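Endoglucanase A (Clostridium longisporum, PDB 6Q1I) hydrolyses internal beta-1,4-glucosidic linkages in cellulose-type polymers, barley beta-glucan and lichenan, and also cleaves xylan; this chain is its family 5 glycoside hydrolase catalytic domain. Local coordinates at residues A59-I64 / K70-P75; Y102-A105 / Y109-L112; I122-K127 / P161-T166; A126-V131 / R178-K183. All coordinates share one frame; numbering follows the deposited sequence.

Interaction 1: residues A59-I64 / K70-P75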
loop_
_atom_site.group_PDB
_atom_site.type_symbol
_atom_site.label_atom_id
_atom_site.label_comp_id
_atom_site.label_asym_id
_atom_site.label_seq_id
_atom_site.Cartn_x
_atom_site.Cartn_y
_atom_site.Cartn_z
ATOM N N ALA A 59 1.317 9.852 18.894
ATOM C CA ALA A 59 2.707 9.629 19.278
ATOM C C ALA A 59 3.367 8.550 18.425
ATOM O O ALA A 59 4.567 8.636 18.145
ATOM C CB ALA A 59 2.791 9.276 20.762
ATOM N N MET A 60 2.618 7.526 18.009
ATOM C CA MET A 60 3.195 6.528 17.112
ATOM C C MET A 60 3.549 7.147 15.768
ATOM O O MET A 60 4.632 6.899 15.220
ATOM C CB MET A 60 2.206 5.386 16.891
ATOM C CG MET A 60 1.874 4.596 18.123
ATOM S SD MET A 60 0.483 3.503 17.824
ATOM C CE MET A 60 0.075 3.007 19.490
ATOM N N ILE A 61 2.641 7.956 15.227
ATOM C CA ILE A 61 2.875 8.625 13.953
ATOM C C ILE A 61 4.057 9.583 14.063
ATOM O O ILE A 61 4.900 9.658 13.161
ATOM C CB ILE A 61 1.585 9.338 13.504
ATOM C CG1 ILE A 61 0.428 8.340 13.378
ATOM C CG2 ILE A 61 1.819 10.100 12.197
ATOM C CD1 ILE A 61 0.698 7.138 12.492
ATOM N N ASP A 62 4.131 10.334 15.170
ATOM C CA ASP A 62 5.250 11.238 15.396
ATOM C C ASP A 62 6.579 10.492 15.350
ATOM O O ASP A 62 7.567 11.010 14.824
ATOM C CB ASP A 62 5.138 11.899 16.771
ATOM C CG ASP A 62 3.941 12.827 16.927
ATOM O OD1 ASP A 62 3.304 13.267 15.946
ATOM O OD2 ASP A 62 3.672 13.163 18.107
ATOM N N LYS A 63 6.631 9.293 15.939
ATOM C CA LYS A 63 7.867 8.518 15.939
ATOM C C LYS A 63 8.309 8.191 14.516
ATOM O O LYS A 63 9.499 8.272 14.192
ATOM C CB LYS A 63 7.651 7.240 16.746
ATOM C CG LYS A 63 8.897 6.430 16.990
ATOM C CD LYS A 63 9.673 6.920 18.197
ATOM C CE LYS A 63 10.940 6.116 18.348
ATOM N NZ LYS A 63 11.597 6.367 19.640
ATOM N N ILE A 64 7.361 7.817 13.655
ATOM C CA ILE A 64 7.664 7.509 12.259
ATOM C C ILE A 64 8.165 8.753 11.527
ATOM O O ILE A 64 9.189 8.718 10.833
ATOM C CB ILE A 64 6.416 6.901 11.592
ATOM C CG1 ILE A 64 6.038 5.582 12.266
ATOM C CG2 ILE A 64 6.613 6.707 10.087
ATOM C CD1 ILE A 64 7.132 4.543 12.281
ATOM N N LYS A 70 8.892 9.861 5.003
ATOM C CA LYS A 70 8.160 10.996 4.456
ATOM C C LYS A 70 6.728 10.672 4.066
ATOM O O LYS A 70 5.956 11.599 3.788
ATOM C CB LYS A 70 8.913 11.598 3.261
ATOM C CG LYS A 70 10.134 12.423 3.684
ATOM C CD LYS A 70 10.797 13.106 2.500
ATOM C CE LYS A 70 9.974 14.278 1.982
ATOM N NZ LYS A 70 10.629 14.941 0.811
ATOM N N THR A 71 6.368 9.392 4.023
ATOM C CA THR A 71 5.046 8.933 3.626
ATOM C C THR A 71 4.561 7.883 4.611
ATOM O O THR A 71 5.340 7.025 5.046
ATOM C CB THR A 71 5.127 8.294 2.222
ATOM O OG1 THR A 71 5.499 9.289 1.264
ATOM C CG2 THR A 71 3.800 7.700 1.784
ATOM N N ILE A 72 3.271 7.928 4.946
ATOM C CA ILE A 72 2.603 6.826 5.632
ATOM C C ILE A 72 1.442 6.351 4.761
ATOM O O ILE A 72 0.634 7.162 4.285
ATOM C CB ILE A 72 2.143 7.204 7.055
ATOM C CG1 ILE A 72 3.377 7.348 7.953
ATOM C CG2 ILE A 72 1.181 6.155 7.596
ATOM C CD1 ILE A 72 3.061 7.614 9.412
ATOM N N ARG A 73 1.379 5.046 4.538
ATOM C CA ARG A 73 0.216 4.415 3.926
ATOM C C ARG A 73 -0.689 3.906 5.039
ATOM O O ARG A 73 -0.214 3.280 5.995
ATOM C CB ARG A 73 0.648 3.291 2.986
ATOM C CG ARG A 73 -0.473 2.555 2.262
ATOM C CD ARG A 73 0.084 1.811 1.094
ATOM N NE ARG A 73 -0.789 0.927 0.320
ATOM C CZ ARG A 73 -0.913 -0.388 0.494
ATOM N NH1 ARG A 73 -0.347 -0.998 1.532
ATOM N NH2 ARG A 73 -1.617 -1.104 -0.373
ATOM N N ILE A 74 -1.966 4.264 4.946
ATOM C CA ILE A 74 -2.998 3.866 5.903
ATOM C C ILE A 74 -3.876 2.841 5.194
ATOM O O ILE A 74 -4.924 3.192 4.625
ATOM C CB ILE A 74 -3.806 5.076 6.402
ATOM C CG1 ILE A 74 -2.869 6.130 7.002
ATOM C CG2 ILE A 74 -4.863 4.639 7.427
ATOM C CD1 ILE A 74 -3.567 7.415 7.404
ATOM N N PRO A 75 -3.494 1.570 5.184
ATOM C CA PRO A 75 -4.343 0.560 4.544
ATOM C C PRO A 75 -5.649 0.459 5.322
ATOM O O PRO A 75 -5.645 0.403 6.553
ATOM C CB PRO A 75 -3.494 -0.711 4.620
ATOM C CG PRO A 75 -2.626 -0.505 5.838
ATOM C CD PRO A 75 -2.313 0.972 5.836
#
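Ile61 and Ile64 on helix 58-67 meet Ile72 on strand 71-74 in a wholly apolar helix-on-strand contact, buried between the barrel wall and the helices that surround it. The evidence is a convergence of branch ends. Ile72 CD1 lies 3.7 Å from Ile64 CG2 and 3.9 Å from Ile61 CD1, and Ile61 CG2 is as near to it as Ile61 CD1. Ile72 CG1 adds a second point of support, 3.9 Å from Ile64 CG2. The reach of Ile72 follows from its extended outer chain (chi2 -176°), which carries CD1 out from the strand; both helix isoleucines instead bend at chi2, near -55°. Strand 71-74 is the second of the eight parallel strands of the TIM barrel, and helix 58-67 directly precedes it, so the chain here folds back on itself. The backbones stay well apart, 8.4 Å between the CA atoms of Ile64 and Ile72, and side chains bridge the interval. Trp25 and Cys103 also touch Ile72. The next residue, Arg73, points into the barrel, where it hydrogen-bonds Gln284, a changed residue at the position assigned to the nucleophile by similarity, and forms a salt bridge with Glu156.

Interaction 2: residues Y102-A105 / Y109-L112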
loop_
_atom_site.group_PDB
_atom_site.type_symbol
_atom_site.label_atom_id
_atom_site.label_comp_id
_atom_site.label_asym_id
_atom_site.label_seq_id
_atom_site.Cartn_x
_atom_site.Cartn_y
_atom_site.Cartn_z
ATOM N N TYR A 102 -3.584 12.708 12.005
ATOM C CA TYR A 102 -2.304 12.579 12.703
ATOM C C TYR A 102 -1.157 12.733 11.710
ATOM O O TYR A 102 -0.161 13.406 11.977
ATOM C CB TYR A 102 -2.144 11.209 13.377
ATOM C CG TYR A 102 -3.102 10.818 14.480
ATOM C CD1 TYR A 102 -3.829 11.749 15.202
ATOM C CD2 TYR A 102 -3.264 9.477 14.802
ATOM C CE1 TYR A 102 -4.706 11.338 16.210
ATOM C CE2 TYR A 102 -4.109 9.068 15.787
ATOM C CZ TYR A 102 -4.833 9.986 16.488
ATOM O OH TYR A 102 -5.683 9.511 17.458
ATOM N N CYS A 103 -1.284 12.060 10.565
ATOM C CA CYS A 103 -0.213 11.998 9.576
ATOM C C CYS A 103 -0.085 13.303 8.808
ATOM O O CYS A 103 1.026 13.811 8.616
ATOM C CB CYS A 103 -0.501 10.852 8.605
ATOM S SG CYS A 103 -0.591 9.203 9.361
ATOM N N ILE A 104 -1.213 13.853 8.342
ATOM C CA ILE A 104 -1.179 15.101 7.584
ATOM C C ILE A 104 -0.644 16.227 8.454
ATOM O O ILE A 104 0.156 17.050 8.002
ATOM C CB ILE A 104 -2.569 15.437 7.008
ATOM C CG1 ILE A 104 -3.025 14.384 5.987
ATOM C CG2 ILE A 104 -2.585 16.848 6.391
ATOM C CD1 ILE A 104 -2.297 14.391 4.664
ATOM N N ALA A 105 -1.071 16.274 9.721
ATOM C CA ALA A 105 -0.556 17.271 10.654
ATOM C C ALA A 105 0.960 17.193 10.771
ATOM O O ALA A 105 1.628 18.223 10.926
ATOM C CB ALA A 105 -1.194 17.068 12.035
ATOM N N TYR A 109 3.214 12.734 3.485
ATOM C CA TYR A 109 2.322 12.229 2.447
ATOM C C TYR A 109 1.562 11.044 3.022
ATOM O O TYR A 109 2.106 10.264 3.810
ATOM C CB TYR A 109 3.105 11.797 1.192
ATOM C CG TYR A 109 3.783 12.972 0.544
ATOM C CD1 TYR A 109 5.072 13.335 0.900
ATOM C CD2 TYR A 109 3.107 13.769 -0.366
ATOM C CE1 TYR A 109 5.676 14.457 0.362
ATOM C CE2 TYR A 109 3.702 14.887 -0.914
ATOM C CZ TYR A 109 4.986 15.229 -0.550
ATOM O OH TYR A 109 5.569 16.354 -1.100
ATOM N N VAL A 110 0.292 10.925 2.657
ATOM C CA VAL A 110 -0.572 9.862 3.151
ATOM C C VAL A 110 -1.193 9.167 1.952
ATOM O O VAL A 110 -1.769 9.825 1.082
ATOM C CB VAL A 110 -1.669 10.417 4.074
ATOM C CG1 VAL A 110 -2.653 9.327 4.438
ATOM C CG2 VAL A 110 -1.031 11.023 5.306
ATOM N N ILE A 111 -1.095 7.844 1.918
ATOM C CA ILE A 111 -1.795 7.023 0.937
ATOM C C ILE A 111 -2.959 6.358 1.658
ATOM O O ILE A 111 -2.744 5.568 2.588
ATOM C CB ILE A 111 -0.875 5.948 0.334
ATOM C CG1 ILE A 111 0.334 6.553 -0.375
ATOM C CG2 ILE A 111 -1.689 5.058 -0.601
ATOM C CD1 ILE A 111 1.458 5.547 -0.626
ATOM N N LEU A 112 -4.182 6.668 1.235
ATOM C CA LEU A 112 -5.398 6.069 1.778
ATOM C C LEU A 112 -5.995 5.174 0.694
ATOM O O LEU A 112 -6.310 5.658 -0.400
ATOM C CB LEU A 112 -6.392 7.163 2.170
ATOM C CG LEU A 112 -7.698 6.661 2.796
ATOM C CD1 LEU A 112 -7.426 5.998 4.163
ATOM C CD2 LEU A 112 -8.707 7.794 2.933
#
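Val110 on strand 109-113 is the hub of this contact, and Cys103 and Ile104 from the end region of helix 90-105 close on one of its methyl groups. That methyl, Val110 CG2, sits 3.3 Å from Cys103 CB, tighter than usual van der Waals contact for two carbons. The methylene of Cys103 does this touching, while its SG is farther off, 4.5 Å from Val110 CG2. Ile104 comes to the same methyl across the line of the valine side chain, the two running at about a right angle: Ile104 CD1 is 3.7 Å from Val110 CG2 and 4.1 Å from Val110 CB. Its CB does not aim directly at the strand, and the bend of its outer chain (chi2 -71°) brings CD1 in. On Val110, CG1 stands anti to the backbone N (chi1 173°), which leaves CG2 to face the helix and CG1 to pack against Ile74 of the neighbouring strand. The helix and strand belong to the beta-alpha-beta unit made of strand 71-74, helix 90-105 and strand 109-113, a repeating element of the TIM barrel. Cys103 extends the packing to Ile61 and Ile72, and Ile104 extends it to His152. Because carbon alone meets carbon between the segments, the contact has no directional bond: the fit of the side chains probably sets how the helix rests here, while backbone hydrogen bonds to His152 and Ile154, on the side of strand 153-156, hold the valine backbone.

Interaction 3: residues I122-K127 / P161-T166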
loop_
_atom_site.group_PDB
_atom_site.type_symbol
_atom_site.label_atom_id
_atom_site.label_comp_id
_atom_site.label_asym_id
_atom_site.label_seq_id
_atom_site.Cartn_x
_atom_site.Cartn_y
_atom_site.Cartn_z
ATOM N N ILE A 122 -14.439 -9.064 -6.763
ATOM C CA ILE A 122 -14.058 -10.284 -7.463
ATOM C C ILE A 122 -13.880 -9.921 -8.930
ATOM O O ILE A 122 -14.854 -9.509 -9.578
ATOM C CB ILE A 122 -15.129 -11.368 -7.280
ATOM C CG1 ILE A 122 -15.256 -11.750 -5.801
ATOM C CG2 ILE A 122 -14.798 -12.577 -8.138
ATOM C CD1 ILE A 122 -16.562 -12.439 -5.477
ATOM N N PRO A 123 -12.665 -10.031 -9.493
ATOM C CA PRO A 123 -12.426 -9.527 -10.865
ATOM C C PRO A 123 -12.752 -10.551 -11.948
ATOM O O PRO A 123 -11.872 -11.102 -12.622
ATOM C CB PRO A 123 -10.940 -9.157 -10.821
ATOM C CG PRO A 123 -10.341 -10.181 -9.874
ATOM C CD PRO A 123 -11.407 -10.433 -8.826
ATOM N N THR A 124 -14.050 -10.805 -12.132
ATOM C CA THR A 124 -14.547 -11.624 -13.228
ATOM C C THR A 124 -15.662 -10.879 -13.946
ATOM O O THR A 124 -16.343 -10.029 -13.370
ATOM C CB THR A 124 -15.119 -12.965 -12.744
ATOM O OG1 THR A 124 -16.256 -12.712 -11.915
ATOM C CG2 THR A 124 -14.084 -13.757 -11.970
ATOM N N TYR A 125 -15.857 -11.225 -15.220
ATOM C CA TYR A 125 -16.967 -10.642 -15.964
ATOM C C TYR A 125 -18.300 -10.968 -15.305
ATOM O O TYR A 125 -19.205 -10.132 -15.307
ATOM C CB TYR A 125 -16.961 -11.115 -17.421
ATOM C CG TYR A 125 -15.753 -10.671 -18.224
ATOM C CD1 TYR A 125 -15.242 -9.384 -18.103
ATOM C CD2 TYR A 125 -15.136 -11.536 -19.114
ATOM C CE1 TYR A 125 -14.146 -8.980 -18.823
ATOM C CE2 TYR A 125 -14.035 -11.139 -19.846
ATOM C CZ TYR A 125 -13.546 -9.861 -19.702
ATOM O OH TYR A 125 -12.443 -9.467 -20.431
ATOM N N ALA A 126 -18.419 -12.149 -14.692
ATOM C CA ALA A 126 -19.680 -12.541 -14.071
ATOM C C ALA A 126 -20.009 -11.711 -12.834
ATOM O O ALA A 126 -21.187 -11.571 -12.487
ATOM C CB ALA A 126 -19.638 -14.018 -13.686
ATOM N N LYS A 127 -19.002 -11.174 -12.144
ATOM C CA LYS A 127 -19.242 -10.399 -10.935
ATOM C C LYS A 127 -19.214 -8.898 -11.168
ATOM O O LYS A 127 -19.588 -8.143 -10.269
ATOM C CB LYS A 127 -18.219 -10.770 -9.863
ATOM C CG LYS A 127 -18.431 -12.153 -9.280
ATOM C CD LYS A 127 -19.647 -12.193 -8.392
ATOM C CE LYS A 127 -19.816 -13.558 -7.756
ATOM N NZ LYS A 127 -20.938 -13.550 -6.783
ATOM N N PRO A 161 -5.932 -6.652 -5.885
ATOM C CA PRO A 161 -7.135 -7.281 -6.440
ATOM C C PRO A 161 -6.778 -8.474 -7.316
ATOM O O PRO A 161 -5.945 -8.371 -8.216
ATOM C CB PRO A 161 -7.779 -6.147 -7.248
ATOM C CG PRO A 161 -6.636 -5.264 -7.624
ATOM C CD PRO A 161 -5.730 -5.292 -6.415
ATOM N N ARG A 162 -7.424 -9.607 -7.056
ATOM C CA ARG A 162 -7.014 -10.866 -7.666
ATOM C C ARG A 162 -8.138 -11.887 -7.528
ATOM O O ARG A 162 -9.123 -11.659 -6.820
ATOM C CB ARG A 162 -5.738 -11.397 -7.005
ATOM C CG ARG A 162 -5.936 -11.784 -5.534
ATOM C CD ARG A 162 -4.632 -11.978 -4.778
ATOM N NE ARG A 162 -4.857 -12.442 -3.407
ATOM C CZ ARG A 162 -5.071 -11.649 -2.355
ATOM N NH1 ARG A 162 -5.104 -10.331 -2.486
ATOM N NH2 ARG A 162 -5.237 -12.181 -1.153
ATOM N N LEU A 163 -7.960 -13.040 -8.192
ATOM C CA LEU A 163 -8.932 -14.140 -8.139
ATOM C C LEU A 163 -8.655 -15.000 -6.905
ATOM O O LEU A 163 -8.117 -16.111 -6.980
ATOM C CB LEU A 163 -8.873 -14.967 -9.420
ATOM C CG LEU A 163 -9.336 -14.289 -10.709
ATOM C CD1 LEU A 163 -8.982 -15.152 -11.924
ATOM C CD2 LEU A 163 -10.839 -14.011 -10.691
ATOM N N GLU A 164 -9.038 -14.470 -5.742
ATOM C CA GLU A 164 -8.831 -15.194 -4.493
ATOM C C GLU A 164 -9.552 -16.532 -4.524
ATOM O O GLU A 164 -10.672 -16.645 -5.027
ATOM C CB GLU A 164 -9.322 -14.356 -3.309
ATOM C CG GLU A 164 -8.505 -13.088 -3.122
ATOM C CD GLU A 164 -8.867 -12.309 -1.877
ATOM O OE1 GLU A 164 -9.385 -12.907 -0.912
ATOM O OE2 GLU A 164 -8.628 -11.091 -1.867
ATOM N N GLY A 165 -8.894 -17.555 -3.991
ATOM C CA GLY A 165 -9.480 -18.871 -3.903
ATOM C C GLY A 165 -9.399 -19.711 -5.161
ATOM O O GLY A 165 -9.920 -20.833 -5.163
ATOM N N THR A 166 -8.767 -19.222 -6.223
ATOM C CA THR A 166 -8.596 -19.961 -7.464
ATOM C C THR A 166 -7.128 -20.274 -7.694
ATOM O O THR A 166 -6.246 -19.682 -7.064
ATOM C CB THR A 166 -9.095 -19.148 -8.669
ATOM O OG1 THR A 166 -8.110 -18.161 -9.029
ATOM C CG2 THR A 166 -10.457 -18.502 -8.403
#
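The two loops approach most closely where Pro123 faces Leu163, their CA atoms 6.4 Å apart, and each of these residues is the centre of an inverse gamma turn. The pyrrolidine ring of Pro123 lies against the peptide carbonyl of Arg162, with Pro123 CD 3.3 Å from Arg162 O. Leu163 reaches over with one branch: its CD2 packs closely on Thr124 CG2 at 3.5 Å and lies 3.6 Å from Pro123 O. These loops follow strands 109-113 and 153-156 at the C-terminal end of the TIM barrel, the end that carries the active site in this fold. Thr124 is held by its own loop: with OG1 lying between the backbone N and the carbonyl carbon (chi1 64°), that oxygen accepts from Lys127 N at 3.2 Å, an ST motif, and the methyl turns to Leu163. Across from it, a type II turn runs from Leu163 to Thr166, and Leu163 O takes both Thr166 N and Thr166 OG1 on one face of its plane, the hydroxyl at 2.9 Å. The Arg162 side chain leaves in another direction, donating from NH1 to the carbonyl of Gln160, a changed residue at the position assigned to the proton donor by similarity, and pairing through NE with Glu169.

Interaction 4: residues A126-V131 / R178-K183; sequences AKESSV and RDVVNK
Two helices lie side by side here, the opening turn of helix 128-145 against an early turn of helix 175-194, with Glu128 and Val180 nearest at 7.4 Å between CA atoms. Glu128 supplies most of the contact. Its chain runs outward with CG anti to the backbone N (chi1 -162°) and stays extended, placing the carboxylate between Val180 and Lys183. Glu128 OE2 meets the aliphatic part of Lys183, 3.5 Å from Lys183 CD and 3.9 Å from Lys183 CB, the two side chains crossing at about a right angle; Glu128 OE1 lies 4.2 Å from Val180 CG2. Both helices are outer helices of the TIM barrel, following strands 109-113 and 153-156 respectively. The ammonium group of Lys183 is not engaged by Glu128, since Lys183 NZ is 4.8 Å from Glu128 OE1. In the conformer described, Lys183 NZ forms a salt bridge with Asp179 OD2, 2.9 Å away and one turn back in its own helix, approaching on the syn side but 31° out of the carboxylate plane. Asp179 OD2 is also hydrogen-bonded to Tyr125 OH. In the facing segment, Lys127 O accepts from three donors, the backbone N of Ser130 and of Val131 and Ser130 OG, 2.9 Å from Lys127 O.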
loop_
_atom_site.group_PDB
_atom_site.type_symbol
_atom_site.label_atom_id
_atom_site.label_comp_id
_atom_site.label_asym_id
_atom_site.label_seq_id
_atom_site.Cartn_x
_atom_site.Cartn_y
_atom_site.Cartn_z
ATOM N N ALA A 126 -18.419 -12.149 -14.692
ATOM C CA ALA A 126 -19.680 -12.541 -14.071
ATOM C C ALA A 126 -20.009 -11.711 -12.834
ATOM O O ALA A 126 -21.187 -11.571 -12.487
ATOM C CB ALA A 126 -19.638 -14.018 -13.686
ATOM N N LYS A 127 -19.002 -11.174 -12.144
ATOM C CA LYS A 127 -19.242 -10.399 -10.935
ATOM C C LYS A 127 -19.214 -8.898 -11.168
ATOM O O LYS A 127 -19.588 -8.143 -10.269
ATOM C CB LYS A 127 -18.219 -10.770 -9.863
ATOM C CG LYS A 127 -18.431 -12.153 -9.280
ATOM C CD LYS A 127 -19.647 -12.193 -8.392
ATOM C CE LYS A 127 -19.816 -13.558 -7.756
ATOM N NZ LYS A 127 -20.938 -13.550 -6.783
ATOM N N GLU A 128 -18.816 -8.455 -12.357
ATOM C CA GLU A 128 -18.636 -7.030 -12.608
ATOM C C GLU A 128 -19.893 -6.219 -12.293
ATOM O O GLU A 128 -19.802 -5.116 -11.742
ATOM C CB GLU A 128 -18.219 -6.842 -14.065
ATOM C CG GLU A 128 -17.593 -5.537 -14.369
ATOM C CD GLU A 128 -17.014 -5.443 -15.783
ATOM O OE1 GLU A 128 -16.923 -6.448 -16.548
ATOM O OE2 GLU A 128 -16.629 -4.313 -16.126
ATOM N N SER A 129 -21.077 -6.728 -12.645
ATOM C CA SER A 129 -22.287 -5.930 -12.467
ATOM C C SER A 129 -22.658 -5.752 -11.000
ATOM O O SER A 129 -23.373 -4.802 -10.662
ATOM C CB SER A 129 -23.460 -6.554 -13.227
ATOM O OG SER A 129 -23.835 -7.781 -12.634
ATOM N N SER A 130 -22.214 -6.651 -10.125
ATOM C CA SER A 130 -22.493 -6.507 -8.705
ATOM C C SER A 130 -21.397 -5.753 -7.968
ATOM O O SER A 130 -21.676 -5.086 -6.970
ATOM C CB SER A 130 -22.716 -7.880 -8.067
ATOM O OG SER A 130 -21.626 -8.740 -8.276
ATOM N N VAL A 131 -20.164 -5.810 -8.457
ATOM C CA VAL A 131 -19.056 -5.131 -7.801
ATOM C C VAL A 131 -19.045 -3.649 -8.135
ATOM O O VAL A 131 -18.846 -2.808 -7.256
ATOM C CB VAL A 131 -17.726 -5.788 -8.212
ATOM C CG1 VAL A 131 -16.545 -4.992 -7.653
ATOM C CG2 VAL A 131 -17.687 -7.238 -7.758
ATOM N N ARG A 178 -7.356 -9.664 -15.377
ATOM C CA ARG A 178 -6.538 -8.458 -15.515
ATOM C C ARG A 178 -7.328 -7.331 -16.179
ATOM O O ARG A 178 -7.210 -6.165 -15.782
ATOM C CB ARG A 178 -5.225 -8.761 -16.240
ATOM C CG ARG A 178 -4.313 -9.715 -15.468
ATOM C CD ARG A 178 -2.927 -9.896 -16.106
ATOM N NE ARG A 178 -2.972 -10.475 -17.445
ATOM C CZ ARG A 178 -2.945 -11.777 -17.721
ATOM N NH1 ARG A 178 -2.842 -12.689 -16.766
ATOM N NH2 ARG A 178 -3.002 -12.182 -18.986
ATOM N N ASP A 179 -8.161 -7.664 -17.164
ATOM C CA ASP A 179 -9.062 -6.681 -17.761
ATOM C C ASP A 179 -10.015 -6.111 -16.713
ATOM O O ASP A 179 -10.170 -4.890 -16.598
ATOM C CB ASP A 179 -9.826 -7.358 -18.902
ATOM C CG ASP A 179 -10.739 -6.416 -19.662
ATOM O OD1 ASP A 179 -10.409 -5.225 -19.808
ATOM O OD2 ASP A 179 -11.791 -6.896 -20.138
ATOM N N VAL A 180 -10.639 -6.979 -15.909
ATOM C CA VAL A 180 -11.613 -6.490 -14.935
ATOM C C VAL A 180 -10.943 -5.638 -13.855
ATOM O O VAL A 180 -11.516 -4.639 -13.411
ATOM C CB VAL A 180 -12.465 -7.631 -14.359
ATOM C CG1 VAL A 180 -13.394 -7.120 -13.259
ATOM C CG2 VAL A 180 -13.285 -8.294 -15.474
ATOM N N VAL A 181 -9.723 -5.986 -13.433
ATOM C CA VAL A 181 -9.014 -5.122 -12.488
ATOM C C VAL A 181 -8.848 -3.721 -13.069
ATOM O O VAL A 181 -9.068 -2.720 -12.385
ATOM C CB VAL A 181 -7.667 -5.739 -12.065
ATOM C CG1 VAL A 181 -6.813 -4.695 -11.334
ATOM C CG2 VAL A 181 -7.900 -6.943 -11.181
ATOM N N ASN A 182 -8.444 -3.628 -14.342
ATOM C CA ASN A 182 -8.336 -2.316 -14.974
ATOM C C ASN A 182 -9.676 -1.586 -14.970
ATOM O O ASN A 182 -9.728 -0.374 -14.745
ATOM C CB ASN A 182 -7.842 -2.446 -16.418
ATOM C CG ASN A 182 -6.357 -2.715 -16.516
ATOM O OD1 ASN A 182 -5.550 -2.126 -15.795
ATOM N ND2 ASN A 182 -5.986 -3.579 -17.448
ATOM N N LYS A 183 -10.770 -2.311 -15.219
ATOM C CA LYS A 183 -12.092 -1.690 -15.244
ATOM C C LYS A 183 -12.525 -1.221 -13.858
ATOM O O LYS A 183 -13.151 -0.165 -13.726
ATOM C CB LYS A 183 -13.105 -2.662 -15.851
ATOM C CG LYS A 183 -12.849 -2.907 -17.345
ATOM C CD LYS A 183 -13.723 -3.988 -17.985
ATOM C CE LYS A 183 -13.610 -3.921 -19.508
ATOM N NZ LYS A 183 -14.087 -5.162 -20.199
#

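How the interactions relate
Interactions 1 and 2 are buried packing of outer helices on the barrel wall and share one structural neighbourhood: strands 71-74 and 109-113 are adjacent in the sheet, joined by the backbone hydrogen bond Ile72 N to Tyr109 O and probably by Ile74 N to Ile111 O, both 2.8 Å. Their contacts are purely apolar, carbon on carbon. Interactions 3 and 4, far from the first pair, are only partly buried and bring together loops, the start of helix 128-145 and an early turn of helix 175-194, so polar groups and charges mix with carbon packing. They share Ala126 and Lys127 and are tied by Tyr125, whose ring packs on Val180, while Pro123 also rests on Val180. Interaction 3 lies nearer the positions assigned as catalytic by similarity.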